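Local coordinates for uncharacterized protein (Bordetella bronchiseptica, PDB 4XG0) that probably phosphorylates acid sugars in a catabolic pathway, as a kinase of the DUF1537 family, at residues G29-D34 with Q105-K110; A48-Q53 with A71-V76; T78-L83 with A90-E95; G131-A136 with G231-P236; V137-F142 with V212-D217. All blocks are in the same frame, centred on the assembly; numbering follows the deposited sequence.

Contact 1 (G29-D34 with Q105-K110)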
# COMPACT_ATOMS: atom_id res chain seq x y z
N GLY A 29 10.89 -4.13 -9.18
CA GLY A 29 11.89 -3.31 -9.84
C GLY A 29 11.32 -1.93 -10.13
O GLY A 29 10.19 -1.81 -10.61
N ILE A 30 12.10 -0.89 -9.85
CA ILE A 30 11.76 0.49 -10.16
C ILE A 30 12.75 1.04 -11.20
O ILE A 30 13.95 1.14 -10.95
CB ILE A 30 11.84 1.40 -8.91
CG1 ILE A 30 10.85 0.97 -7.85
CG2 ILE A 30 11.56 2.85 -9.33
CD1 ILE A 30 11.21 1.59 -6.50
N VAL A 31 12.26 1.36 -12.41
CA VAL A 31 13.07 2.01 -13.44
C VAL A 31 12.70 3.50 -13.55
O VAL A 31 11.60 3.84 -13.99
CB VAL A 31 12.81 1.35 -14.81
CG1 VAL A 31 13.67 2.00 -15.89
CG2 VAL A 31 13.07 -0.13 -14.76
N ALA A 32 13.61 4.39 -13.14
CA ALA A 32 13.39 5.83 -13.23
C ALA A 32 14.30 6.46 -14.25
O ALA A 32 15.43 6.01 -14.44
CB ALA A 32 13.62 6.48 -11.89
N ASP A 33 13.84 7.53 -14.90
CA ASP A 33 14.67 8.15 -15.91
C ASP A 33 15.67 9.18 -15.39
O ASP A 33 16.48 9.70 -16.15
CB ASP A 33 13.79 8.72 -17.05
CG ASP A 33 12.95 9.89 -16.62
OD1 ASP A 33 12.61 10.01 -15.43
OD2 ASP A 33 12.63 10.73 -17.51
N ASP A 34 15.67 9.48 -14.10
CA ASP A 34 16.71 10.35 -13.60
C ASP A 34 17.03 10.03 -12.14
O ASP A 34 16.31 9.27 -11.49
CB ASP A 34 16.38 11.83 -13.83
CG ASP A 34 15.42 12.40 -12.83
OD1 ASP A 34 14.73 11.63 -12.10
OD2 ASP A 34 15.32 13.65 -12.80
N GLN A 105 9.03 -9.53 -10.08
CA GLN A 105 7.66 -9.88 -10.45
C GLN A 105 6.70 -8.69 -10.51
O GLN A 105 5.55 -8.85 -10.96
CB GLN A 105 7.09 -10.88 -9.48
CG GLN A 105 7.86 -12.17 -9.39
CD GLN A 105 7.32 -13.05 -8.30
OE1 GLN A 105 6.15 -13.46 -8.35
NE2 GLN A 105 8.13 -13.31 -7.29
N ARG A 106 7.13 -7.54 -10.02
CA ARG A 106 6.38 -6.30 -10.23
C ARG A 106 7.33 -5.23 -10.77
O ARG A 106 8.44 -5.09 -10.29
CB ARG A 106 5.73 -5.84 -8.91
CG ARG A 106 4.69 -6.85 -8.39
CD ARG A 106 3.45 -6.92 -9.28
NE ARG A 106 2.37 -7.71 -8.68
CZ ARG A 106 2.30 -9.04 -8.68
NH1 ARG A 106 3.24 -9.79 -9.25
NH2 ARG A 106 1.26 -9.64 -8.11
N LEU A 107 6.86 -4.49 -11.76
CA LEU A 107 7.65 -3.41 -12.36
C LEU A 107 6.95 -2.05 -12.25
O LEU A 107 5.78 -1.94 -12.63
CB LEU A 107 7.84 -3.67 -13.85
CG LEU A 107 8.76 -2.71 -14.58
CD1 LEU A 107 10.16 -2.93 -14.09
CD2 LEU A 107 8.70 -2.89 -16.11
N TYR A 108 7.67 -1.03 -11.77
CA TYR A 108 7.15 0.34 -11.72
C TYR A 108 8.09 1.21 -12.54
O TYR A 108 9.30 1.24 -12.30
CB TYR A 108 7.08 0.81 -10.27
CG TYR A 108 6.89 2.28 -9.92
CD1 TYR A 108 6.27 3.19 -10.76
CD2 TYR A 108 7.35 2.74 -8.69
CE1 TYR A 108 6.10 4.55 -10.35
CE2 TYR A 108 7.20 4.04 -8.30
CZ TYR A 108 6.58 4.94 -9.14
OH TYR A 108 6.45 6.24 -8.68
N LYS A 109 7.55 1.89 -13.55
CA LYS A 109 8.34 2.83 -14.31
C LYS A 109 8.08 4.25 -13.84
O LYS A 109 6.94 4.74 -13.90
CB LYS A 109 8.04 2.75 -15.82
CG LYS A 109 8.99 3.56 -16.63
CD LYS A 109 8.72 3.46 -18.14
CE LYS A 109 9.89 4.02 -18.99
NZ LYS A 109 10.03 5.51 -18.93
N LYS A 110 9.12 4.90 -13.33
CA LYS A 110 9.04 6.22 -12.72
C LYS A 110 9.47 7.28 -13.73
O LYS A 110 10.61 7.27 -14.23
CB LYS A 110 9.90 6.30 -11.44
CG LYS A 110 10.33 7.72 -11.01
CD LYS A 110 9.12 8.57 -10.54
CE LYS A 110 9.57 9.92 -10.00
NZ LYS A 110 10.09 10.80 -11.06
O HOH W 1 12.42 10.16 -12.61

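Contact 2 (A48-Q53 with A71-V76)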
# COMPACT_ATOMS: atom_id res chain seq x y z
N ALA A 48 7.47 2.06 3.45
CA ALA A 48 6.42 1.04 3.57
C ALA A 48 6.93 -0.35 4.02
O ALA A 48 6.21 -1.37 4.01
CB ALA A 48 5.67 0.96 2.28
N GLY A 49 8.20 -0.37 4.41
CA GLY A 49 8.82 -1.54 4.97
C GLY A 49 9.70 -2.40 4.08
O GLY A 49 10.29 -3.36 4.56
N TRP A 50 9.76 -2.07 2.80
CA TRP A 50 10.56 -2.85 1.86
C TRP A 50 12.06 -2.60 2.00
O TRP A 50 12.51 -1.46 2.02
CB TRP A 50 10.15 -2.51 0.44
CG TRP A 50 8.74 -2.85 0.06
CD1 TRP A 50 7.66 -1.98 -0.01
CD2 TRP A 50 8.24 -4.13 -0.35
NE1 TRP A 50 6.55 -2.67 -0.42
CE2 TRP A 50 6.87 -3.97 -0.65
CE3 TRP A 50 8.82 -5.39 -0.51
CZ2 TRP A 50 6.06 -5.05 -1.10
CZ3 TRP A 50 8.01 -6.47 -0.95
CH2 TRP A 50 6.65 -6.26 -1.26
N ALA A 51 12.84 -3.67 2.06
CA ALA A 51 14.29 -3.56 1.97
C ALA A 51 14.63 -3.17 0.54
O ALA A 51 14.33 -3.91 -0.41
CB ALA A 51 14.95 -4.88 2.33
N THR A 52 15.24 -2.00 0.39
CA THR A 52 15.33 -1.33 -0.92
C THR A 52 16.77 -0.97 -1.24
O THR A 52 17.49 -0.42 -0.40
CB THR A 52 14.50 -0.05 -0.91
OG1 THR A 52 13.13 -0.37 -0.65
CG2 THR A 52 14.60 0.67 -2.24
N GLN A 53 17.22 -1.33 -2.43
CA GLN A 53 18.55 -1.00 -2.88
C GLN A 53 18.47 -0.01 -4.02
O GLN A 53 17.56 -0.10 -4.83
CB GLN A 53 19.27 -2.25 -3.37
CG GLN A 53 19.49 -3.29 -2.36
CD GLN A 53 20.90 -3.29 -1.80
OE1 GLN A 53 21.80 -2.63 -2.33
NE2 GLN A 53 21.10 -4.05 -0.73
N ALA A 71 17.82 -7.78 -0.99
CA ALA A 71 16.84 -6.73 -1.30
C ALA A 71 15.57 -7.21 -1.98
O ALA A 71 15.60 -8.07 -2.87
CB ALA A 71 17.46 -5.66 -2.14
N GLU A 72 14.46 -6.62 -1.54
CA GLU A 72 13.13 -6.89 -2.05
C GLU A 72 12.81 -5.96 -3.23
O GLU A 72 12.17 -6.36 -4.22
CB GLU A 72 12.12 -6.71 -0.91
CG GLU A 72 12.42 -7.63 0.31
CD GLU A 72 11.52 -7.37 1.52
OE1 GLU A 72 10.64 -8.23 1.73
OE2 GLU A 72 11.68 -6.36 2.26
N VAL A 73 13.32 -4.73 -3.15
CA VAL A 73 13.09 -3.69 -4.18
C VAL A 73 14.42 -3.18 -4.70
O VAL A 73 15.32 -2.88 -3.92
CB VAL A 73 12.32 -2.47 -3.59
CG1 VAL A 73 12.10 -1.35 -4.60
CG2 VAL A 73 11.02 -2.91 -2.98
N LEU A 74 14.56 -3.12 -6.02
CA LEU A 74 15.76 -2.57 -6.64
C LEU A 74 15.38 -1.40 -7.52
O LEU A 74 14.58 -1.57 -8.43
CB LEU A 74 16.50 -3.63 -7.47
CG LEU A 74 17.74 -3.18 -8.26
CD1 LEU A 74 18.73 -2.31 -7.47
CD2 LEU A 74 18.48 -4.39 -8.83
N ALA A 75 15.96 -0.23 -7.23
CA ALA A 75 15.70 1.01 -7.97
C ALA A 75 16.92 1.47 -8.75
O ALA A 75 18.06 1.49 -8.25
CB ALA A 75 15.24 2.11 -7.03
N VAL A 76 16.69 1.86 -10.01
CA VAL A 76 17.78 2.22 -10.89
C VAL A 76 17.41 3.47 -11.67
O VAL A 76 16.24 3.78 -11.82
CB VAL A 76 18.06 1.09 -11.89
CG1 VAL A 76 18.23 -0.20 -11.14
CG2 VAL A 76 16.92 0.96 -12.88

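Contact 3 (T78-L83 with A90-E95)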
# COMPACT_ATOMS: atom_id res chain seq x y z
N THR A 78 18.04 5.36 -15.45
CA THR A 78 18.56 5.15 -16.80
C THR A 78 19.27 6.39 -17.32
O THR A 78 19.77 6.39 -18.44
CB THR A 78 17.42 4.80 -17.77
OG1 THR A 78 16.35 5.72 -17.56
CG2 THR A 78 16.90 3.39 -17.54
N HIS A 79 19.31 7.46 -16.52
CA HIS A 79 19.80 8.78 -16.98
C HIS A 79 19.39 9.09 -18.41
O HIS A 79 20.22 9.56 -19.20
CB HIS A 79 21.32 8.89 -16.92
CG HIS A 79 21.97 7.99 -15.91
ND1 HIS A 79 22.43 8.46 -14.69
CD2 HIS A 79 22.27 6.68 -15.95
CE1 HIS A 79 22.97 7.46 -14.02
NE2 HIS A 79 22.89 6.37 -14.76
N SER A 80 18.12 8.88 -18.74
CA SER A 80 17.69 8.92 -20.14
C SER A 80 16.78 10.09 -20.52
O SER A 80 16.39 10.21 -21.69
CB SER A 80 16.98 7.62 -20.47
OG SER A 80 15.87 7.44 -19.62
N ARG A 81 16.45 10.97 -19.57
CA ARG A 81 15.47 12.04 -19.83
C ARG A 81 15.89 13.00 -20.97
O ARG A 81 15.06 13.38 -21.82
CB ARG A 81 15.20 12.83 -18.55
CG ARG A 81 14.02 13.80 -18.67
CD ARG A 81 13.73 14.44 -17.34
NE ARG A 81 13.09 13.50 -16.41
CZ ARG A 81 12.59 13.83 -15.23
NH1 ARG A 81 12.03 12.89 -14.47
NH2 ARG A 81 12.62 15.08 -14.80
N PRO A 82 17.18 13.39 -21.02
CA PRO A 82 17.60 14.27 -22.13
C PRO A 82 18.10 13.54 -23.37
O PRO A 82 18.62 14.20 -24.28
CB PRO A 82 18.74 15.07 -21.51
CG PRO A 82 19.37 14.11 -20.55
CD PRO A 82 18.24 13.24 -20.01
N LEU A 83 17.95 12.22 -23.44
CA LEU A 83 18.45 11.46 -24.59
C LEU A 83 17.46 11.45 -25.74
O LEU A 83 16.29 11.75 -25.56
CB LEU A 83 18.75 10.01 -24.21
CG LEU A 83 19.92 9.81 -23.24
CD1 LEU A 83 20.23 8.32 -23.08
CD2 LEU A 83 21.16 10.58 -23.70
N ALA A 90 16.73 2.22 -25.87
CA ALA A 90 17.77 1.21 -25.74
C ALA A 90 18.11 0.91 -24.27
O ALA A 90 18.11 -0.25 -23.84
CB ALA A 90 19.02 1.63 -26.48
N VAL A 91 18.45 1.95 -23.52
CA VAL A 91 18.84 1.76 -22.13
C VAL A 91 17.69 1.16 -21.32
O VAL A 91 17.91 0.26 -20.50
CB VAL A 91 19.36 3.07 -21.51
CG1 VAL A 91 18.32 4.18 -21.60
CG2 VAL A 91 19.77 2.84 -20.04
N VAL A 92 16.47 1.62 -21.57
CA VAL A 92 15.28 1.17 -20.83
C VAL A 92 14.98 -0.33 -21.07
O VAL A 92 14.73 -1.07 -20.14
CB VAL A 92 14.06 2.04 -21.18
CG1 VAL A 92 12.76 1.43 -20.72
CG2 VAL A 92 14.23 3.45 -20.67
N ARG A 93 15.06 -0.81 -22.31
CA ARG A 93 14.76 -2.23 -22.58
C ARG A 93 15.79 -3.16 -21.94
O ARG A 93 15.48 -4.30 -21.53
CB ARG A 93 14.75 -2.48 -24.11
CG ARG A 93 16.12 -2.68 -24.74
CD ARG A 93 15.98 -3.03 -26.22
NE ARG A 93 15.11 -2.07 -26.90
CZ ARG A 93 15.52 -1.11 -27.72
NH1 ARG A 93 14.63 -0.29 -28.27
NH2 ARG A 93 16.81 -0.95 -28.00
N GLY A 94 17.02 -2.67 -21.84
CA GLY A 94 18.10 -3.44 -21.28
C GLY A 94 17.98 -3.59 -19.78
O GLY A 94 18.36 -4.62 -19.24
N GLU A 95 17.48 -2.56 -19.12
CA GLU A 95 17.34 -2.62 -17.66
C GLU A 95 16.13 -3.49 -17.33
O GLU A 95 16.16 -4.31 -16.39
CB GLU A 95 17.21 -1.22 -17.05
CG GLU A 95 18.42 -0.31 -17.29
CD GLU A 95 19.68 -0.81 -16.59
OE1 GLU A 95 19.58 -1.09 -15.39
OE2 GLU A 95 20.74 -0.92 -17.24

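Contact 4 (G131-A136 with G231-P236)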
# COMPACT_ATOMS: atom_id res chain seq x y z
N GLY A 131 6.58 -8.06 -20.86
CA GLY A 131 5.84 -9.24 -21.30
C GLY A 131 4.88 -8.95 -22.44
O GLY A 131 4.51 -7.80 -22.67
N GLU A 132 4.47 -10.00 -23.14
CA GLU A 132 3.58 -9.83 -24.27
C GLU A 132 2.21 -9.37 -23.80
O GLU A 132 1.59 -8.50 -24.42
CB GLU A 132 3.49 -11.12 -25.08
CG GLU A 132 4.78 -11.45 -25.82
CD GLU A 132 4.60 -12.51 -26.90
OE1 GLU A 132 3.46 -12.95 -27.14
OE2 GLU A 132 5.62 -12.90 -27.51
N ASP A 133 1.75 -9.93 -22.69
CA ASP A 133 0.47 -9.54 -22.11
C ASP A 133 0.59 -8.33 -21.19
O ASP A 133 -0.34 -8.04 -20.45
CB ASP A 133 -0.12 -10.71 -21.31
CG ASP A 133 0.67 -11.02 -20.04
OD1 ASP A 133 1.83 -10.55 -19.91
OD2 ASP A 133 0.14 -11.75 -19.16
N ALA A 134 1.71 -7.62 -21.22
CA ALA A 134 1.90 -6.51 -20.28
C ALA A 134 0.96 -5.35 -20.62
O ALA A 134 0.62 -5.11 -21.80
CB ALA A 134 3.35 -6.05 -20.24
N ILE A 135 0.48 -4.67 -19.59
CA ILE A 135 -0.34 -3.47 -19.80
C ILE A 135 0.42 -2.32 -19.17
O ILE A 135 0.83 -2.39 -18.00
CB ILE A 135 -1.72 -3.58 -19.12
CG1 ILE A 135 -2.49 -4.79 -19.65
CG2 ILE A 135 -2.52 -2.28 -19.29
CD1 ILE A 135 -3.83 -5.01 -18.99
N ALA A 136 0.65 -1.25 -19.93
CA ALA A 136 1.27 -0.06 -19.34
C ALA A 136 0.12 0.79 -18.87
O ALA A 136 -0.71 1.20 -19.69
CB ALA A 136 2.11 0.71 -20.38
N GLY A 231 -2.16 -7.63 -10.90
CA GLY A 231 -0.99 -8.48 -10.67
C GLY A 231 0.21 -8.21 -11.57
O GLY A 231 0.47 -7.09 -11.96
N GLN A 232 0.93 -9.27 -11.90
CA GLN A 232 2.23 -9.15 -12.54
C GLN A 232 2.20 -8.42 -13.89
O GLN A 232 3.12 -7.67 -14.21
CB GLN A 232 2.86 -10.55 -12.73
CG GLN A 232 4.14 -10.49 -13.53
CD GLN A 232 4.94 -11.78 -13.48
OE1 GLN A 232 4.57 -12.73 -12.79
NE2 GLN A 232 6.06 -11.79 -14.19
N ARG A 233 1.13 -8.62 -14.65
CA ARG A 233 1.04 -8.05 -16.00
C ARG A 233 0.92 -6.53 -16.01
O ARG A 233 1.21 -5.89 -17.02
CB ARG A 233 -0.13 -8.68 -16.77
CG ARG A 233 -1.51 -8.21 -16.31
CD ARG A 233 -2.67 -8.92 -17.03
NE ARG A 233 -2.66 -8.72 -18.48
CZ ARG A 233 -3.75 -8.57 -19.23
NH1 ARG A 233 -4.96 -8.57 -18.69
NH2 ARG A 233 -3.64 -8.40 -20.54
N ALA A 234 0.49 -5.95 -14.89
CA ALA A 234 0.21 -4.52 -14.84
C ALA A 234 1.45 -3.72 -14.53
O ALA A 234 1.97 -3.78 -13.40
CB ALA A 234 -0.85 -4.22 -13.83
N VAL A 235 1.89 -2.92 -15.50
CA VAL A 235 3.08 -2.10 -15.37
C VAL A 235 2.72 -0.63 -15.14
O VAL A 235 2.50 0.12 -16.10
CB VAL A 235 3.96 -2.16 -16.63
CG1 VAL A 235 5.18 -1.28 -16.43
CG2 VAL A 235 4.39 -3.62 -16.97
N PRO A 236 2.63 -0.22 -13.87
CA PRO A 236 2.39 1.20 -13.66
C PRO A 236 3.51 2.08 -14.18
O PRO A 236 4.70 1.79 -14.03
CB PRO A 236 2.26 1.32 -12.16
CG PRO A 236 2.94 0.12 -11.61
CD PRO A 236 2.77 -0.95 -12.60

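Contact 5 (V137-F142 with V212-D217)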
# COMPACT_ATOMS: atom_id res chain seq x y z
N VAL A 137 0.07 1.04 -17.57
CA VAL A 137 -1.00 1.78 -16.94
C VAL A 137 -0.43 3.12 -16.55
O VAL A 137 0.30 3.26 -15.56
CB VAL A 137 -1.55 1.03 -15.73
CG1 VAL A 137 -2.77 1.79 -15.16
CG2 VAL A 137 -1.89 -0.42 -16.12
N VAL A 138 -0.77 4.13 -17.34
CA VAL A 138 -0.04 5.38 -17.32
C VAL A 138 -0.81 6.45 -16.58
O VAL A 138 -1.94 6.83 -16.97
CB VAL A 138 0.23 5.86 -18.75
CG1 VAL A 138 1.03 7.11 -18.72
CG2 VAL A 138 0.98 4.79 -19.53
N CYS A 139 -0.21 6.95 -15.51
CA CYS A 139 -0.82 8.04 -14.76
C CYS A 139 0.25 8.84 -13.99
O CYS A 139 0.60 8.52 -12.85
CB CYS A 139 -1.84 7.49 -13.78
SG CYS A 139 -2.55 8.78 -12.70
N PRO A 140 0.74 9.92 -14.59
CA PRO A 140 1.87 10.60 -13.95
C PRO A 140 1.45 11.64 -12.89
O PRO A 140 2.25 12.49 -12.47
CB PRO A 140 2.59 11.27 -15.14
CG PRO A 140 2.11 10.54 -16.34
CD PRO A 140 0.68 10.24 -16.02
N ALA A 141 0.19 11.61 -12.51
CA ALA A 141 -0.30 12.56 -11.49
C ALA A 141 0.53 12.57 -10.23
O ALA A 141 1.01 11.52 -9.77
CB ALA A 141 -1.73 12.26 -11.12
N PHE A 142 0.62 13.76 -9.61
CA PHE A 142 1.30 13.90 -8.33
C PHE A 142 0.53 14.98 -7.62
O PHE A 142 0.91 16.15 -7.63
CB PHE A 142 2.76 14.30 -8.56
CG PHE A 142 3.68 13.99 -7.41
CD1 PHE A 142 3.17 13.62 -6.19
CD2 PHE A 142 5.04 14.06 -7.58
CE1 PHE A 142 4.03 13.30 -5.12
CE2 PHE A 142 5.90 13.74 -6.51
CZ PHE A 142 5.39 13.37 -5.31
N VAL A 212 -4.96 6.65 -17.22
CA VAL A 212 -6.00 6.76 -16.20
C VAL A 212 -5.94 8.11 -15.48
O VAL A 212 -4.89 8.61 -15.09
CB VAL A 212 -5.91 5.60 -15.17
CG1 VAL A 212 -7.03 5.73 -14.13
CG2 VAL A 212 -5.95 4.25 -15.89
N ASP A 213 -7.10 8.75 -15.37
CA ASP A 213 -7.21 10.03 -14.75
C ASP A 213 -6.93 9.89 -13.27
O ASP A 213 -7.13 8.82 -12.67
CB ASP A 213 -8.63 10.58 -14.93
CG ASP A 213 -8.81 11.41 -16.16
OD1 ASP A 213 -7.99 11.30 -17.11
OD2 ASP A 213 -9.81 12.17 -16.18
N ALA A 214 -6.50 11.00 -12.69
CA ALA A 214 -6.44 11.11 -11.23
C ALA A 214 -6.39 12.58 -10.87
O ALA A 214 -5.51 13.31 -11.34
CB ALA A 214 -5.21 10.42 -10.70
N LEU A 215 -7.32 13.01 -10.03
CA LEU A 215 -7.31 14.38 -9.51
C LEU A 215 -6.65 14.50 -8.12
O LEU A 215 -6.14 15.58 -7.73
CB LEU A 215 -8.74 14.86 -9.41
CG LEU A 215 -8.98 16.36 -9.39
CD1 LEU A 215 -8.42 17.01 -10.66
CD2 LEU A 215 -10.48 16.58 -9.30
N ASP A 216 -6.68 13.41 -7.36
CA ASP A 216 -6.22 13.45 -5.98
C ASP A 216 -5.62 12.11 -5.55
O ASP A 216 -5.62 11.14 -6.31
CB ASP A 216 -7.33 13.90 -5.01
CG ASP A 216 -8.55 13.00 -5.02
OD1 ASP A 216 -8.49 11.87 -5.56
OD2 ASP A 216 -9.57 13.44 -4.47
N ASP A 217 -5.12 12.09 -4.32
CA ASP A 217 -4.45 10.90 -3.78
C ASP A 217 -5.43 9.74 -3.70
O ASP A 217 -5.04 8.59 -3.90
CB ASP A 217 -3.86 11.18 -2.40
CG ASP A 217 -2.61 12.02 -2.46
OD1 ASP A 217 -1.93 12.01 -3.51
OD2 ASP A 217 -2.29 12.70 -1.46

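Contact 1 (G29-D34 with Q105-K110)
Gly29 and Leu107 start a run of parallel pairing between strands 28-32 and 106-110, central neighbours in the N-terminal sheet. Gly29 N donates to Arg106 O and Gly29 O accepts from Tyr108 N at 2.9 Å, so both polar atoms of the glycine are used. Val31 is gripped likewise: its N reaches Tyr108 O at 3.0 Å, and its O receives Lys110 N at 2.8 Å. The last bond, Asp33 N to Lys110 O, is weak at 3.3 Å. Ile30 and Ala32 turn their own N-H and C=O to strand 73-77 and, for Ala32 O, to Thr78 just beyond it. Ile30 runs alongside Tyr108, its CG1 4.0 Å from ring atom CD2, while the Tyr108 hydroxyl is bonded to Ser239 O. On the opposite face Val31 CG2 meets Leu107 CD1, and Lys109 reaches Glu122 in a salt bridge. Lys110 bends about CB-CG (chi2 68°) and again at chi4, with CG against Ala32 CB at 3.6 Å. Its NZ donates to a water at 2.9 Å, which donates to Asp33 OD1 and Asp34 OD1; NZ also bonds the bound citrate. Asp33 OD2 is taken by Arg81, and Asp34 OD1 caps helix 35-47 at Gly37 N. The citrate probably comes from the crystallisation liquor and only marks the place, but a lysine and two aspartates sharing one water imply a polar pocket, consistent with an acid-sugar site.

Contact 2 (A48-Q53 with A71-V76)
Trp50 and Glu72 meet where strands 52-54 and 73-77 begin to pair, and this is the tighter end of the contact. The indole and the glutamate chain cross at about a right angle: Glu72 CB comes to the ring edge, near its plane, 3.6 Å from Trp50 CE3. Extended beyond CG (chi2 174°) in the conformer given, one of two modelled, Glu72 carries its carboxylate to the backbone of Ala51, where OE2 accepts Ala51 N at 2.9 Å in a nearly straight bond (176°) on its anti side. In the same conformer OE1 forms a salt bridge with Arg424, near the chain's C-terminus, and Trp50 NE1 is bonded to Ala247 O. Val73 CG2 packs against Trp50 CB at 3.6 Å, and Thr52 lies side by side with Val73, its OG1 donating to Trp50 O from above that carbonyl's plane. Ala51 O takes two donors, Val73 N at 3.0 Å and Glu72 N at 2.9 Å.

Ala51 and Gln53, both partly exposed, make up the looser part. Gln53 reaches Leu74 through CB to CD1 at 4.1 Å. Its backbone is nevertheless firmly paired, Gln53 N to Val73 O and Gln53 O to Ala75 N, each 2.9 Å. Thr52 packs on helix 35-47, which ends at Gly49 in a Schellman motif. Together with helix 59-64 the two strands form a beta-alpha-beta unit, here at the margin of the parallel sheet of an alpha/beta domain, with 52-54 the outermost strand.

Contact 3 (T78-L83 with A90-E95)
Thr78 and Val91 cross obliquely, the threonine coming off the loop after strand 73-77 and the valine off helix 85-101. Both methyls of Val91 face Thr78: CG2 lies 3.8 Å from Thr78 CB, and CG1 sits between that same CB and Ser80 CB, the latter at 3.9 Å. With CG1 placed between its backbone N and carbonyl carbon (chi1 57°), Val91 spreads its fork across both loop residues. Thr78 CG2 reaches toward the helix, where Val92 CG2 touches it at 4.1 Å. Glu95 slides past Thr78 in the opposite direction, its aliphatic CG 4.0 Å from Thr78 CG2, while its carboxylate goes elsewhere, OE1 bonding Ala59 N at the start of helix 59-64.

This is the strand-to-helix turn of the alpha/beta domain: the loop passes through a type I turn, Ser80 to Leu83, before helix 85-101 folds back over the residues that lead out of the strand. No hydrogen bond joins the two segments, and the loop hydroxyls have polar partners elsewhere. Thr78 OG1 and Ser80 OG lie 2.7 Å apart; OG1 is also bonded to Ala32 O and OG to Glu122 on helix 119-130, a helix that Val92 touches too. From the turn Arg81 reaches the other way, its NH1 bonded to the citrate.

Contact 4 (G131-A136 with G231-P236)
The guanidinium of Arg233 carries Ile135 CD1 over the centre of one face, 3.6 Å from Arg233 CZ. At its edge, in plane, sits the backbone carbonyl of Asp133. NE is the main donor to that oxygen, Arg233 NE to Asp133 O measuring 3.1 Å, and NH2 adds a weak bond to the same atom. The Asp133 carboxylate is not an in-plane partner: its OD2 is 4.2 Å from Arg233 NE and well out of the guanidinium plane, the two planes being 33° apart, so the opposite charges are near but form no salt bridge. A bend at chi3 (-60°) turns the arginine back along the neighbouring segment, and its CB passes beside Asp133 OD2.

Beyond the arginine the backbones pair as parallel strands. Ile135 N donates to Arg233 O at 2.9 Å, and Ile135 O accepts Val235 N at 2.8 Å, so the isoleucine is bonded through both polar backbone atoms. On the face away from Ile135, Ala134 CB meets Val235 CG2 at 4.2 Å, and helix 119-130 covers this side through Arg127 and Trp130. Ala234 and Pro236 lean instead on helix 217-230. Both segments follow the ends of helices, at Gly131 and Gly231, and enter the sheet together. The chemistry implies that the arginine is oriented by a neutral carbonyl and a methyl group, with the aspartate probably contributing only a diffuse attraction near the surface.

Contact 5 (V137-F142 with V212-D217)
One backbone hydrogen bond joins the segments across the contact: Val212 N donates to Val138 O at 3.0 Å. It lies where strand 209-212 is about to end, and beyond it the two segments are held by side chains.

The apolar contacts follow in sequence. Val137 and Val212 lie side by side, pointing the same way, with Val137 CG1 4.1 Å from Val212 CG2. Cys139 SG, anti to its own nitrogen (chi1 175°), is carried across to Ala214 and rests 3.7 Å from its CB. Ala141 CB then meets the same methyl at 4.0 Å, so Ala214 is touched by both residues.

Among the polar atoms, Val212 O is buried, with Cys139 SG 3.3 Å away. Asp213 turns the other way, its two carboxylate oxygens bonded to Gln151 N and Gly152 N in the hairpin after strand 147-150.

Strand 135-139 is flanked by 234-238 and 209-212. Helix 217-230, which Asp216 caps at its start, covers Val137 and Cys139 through Leu223 and Ala214 through Val220; helix 179-183 packs on Val138 and Pro140.

How the contacts relate
Contacts 1, 2, 4 and 5 belong to one parallel sheet of the sugar-binding domain, and contact 3 lies off the end of its strand 73-77. Contacts 1 and 2, with centres about 11 Å apart, are joined by Ile30 N to Leu74 O at 2.9 Å. On the other side Lys109 N reaches Pro236 O at 2.9 Å, linking contact 1 to contact 4, which shares strand 135-139 with contact 5. Contact 3 meets contact 1 where Thr78 N lies 2.9 Å from Ala32 O. Lys110 of contact 1 and Arg81 of contact 3 both reach the citrate, probably a crystallisation component, in a pocket that may be the substrate site; contacts 2 and 5 have centres about 23 Å apart.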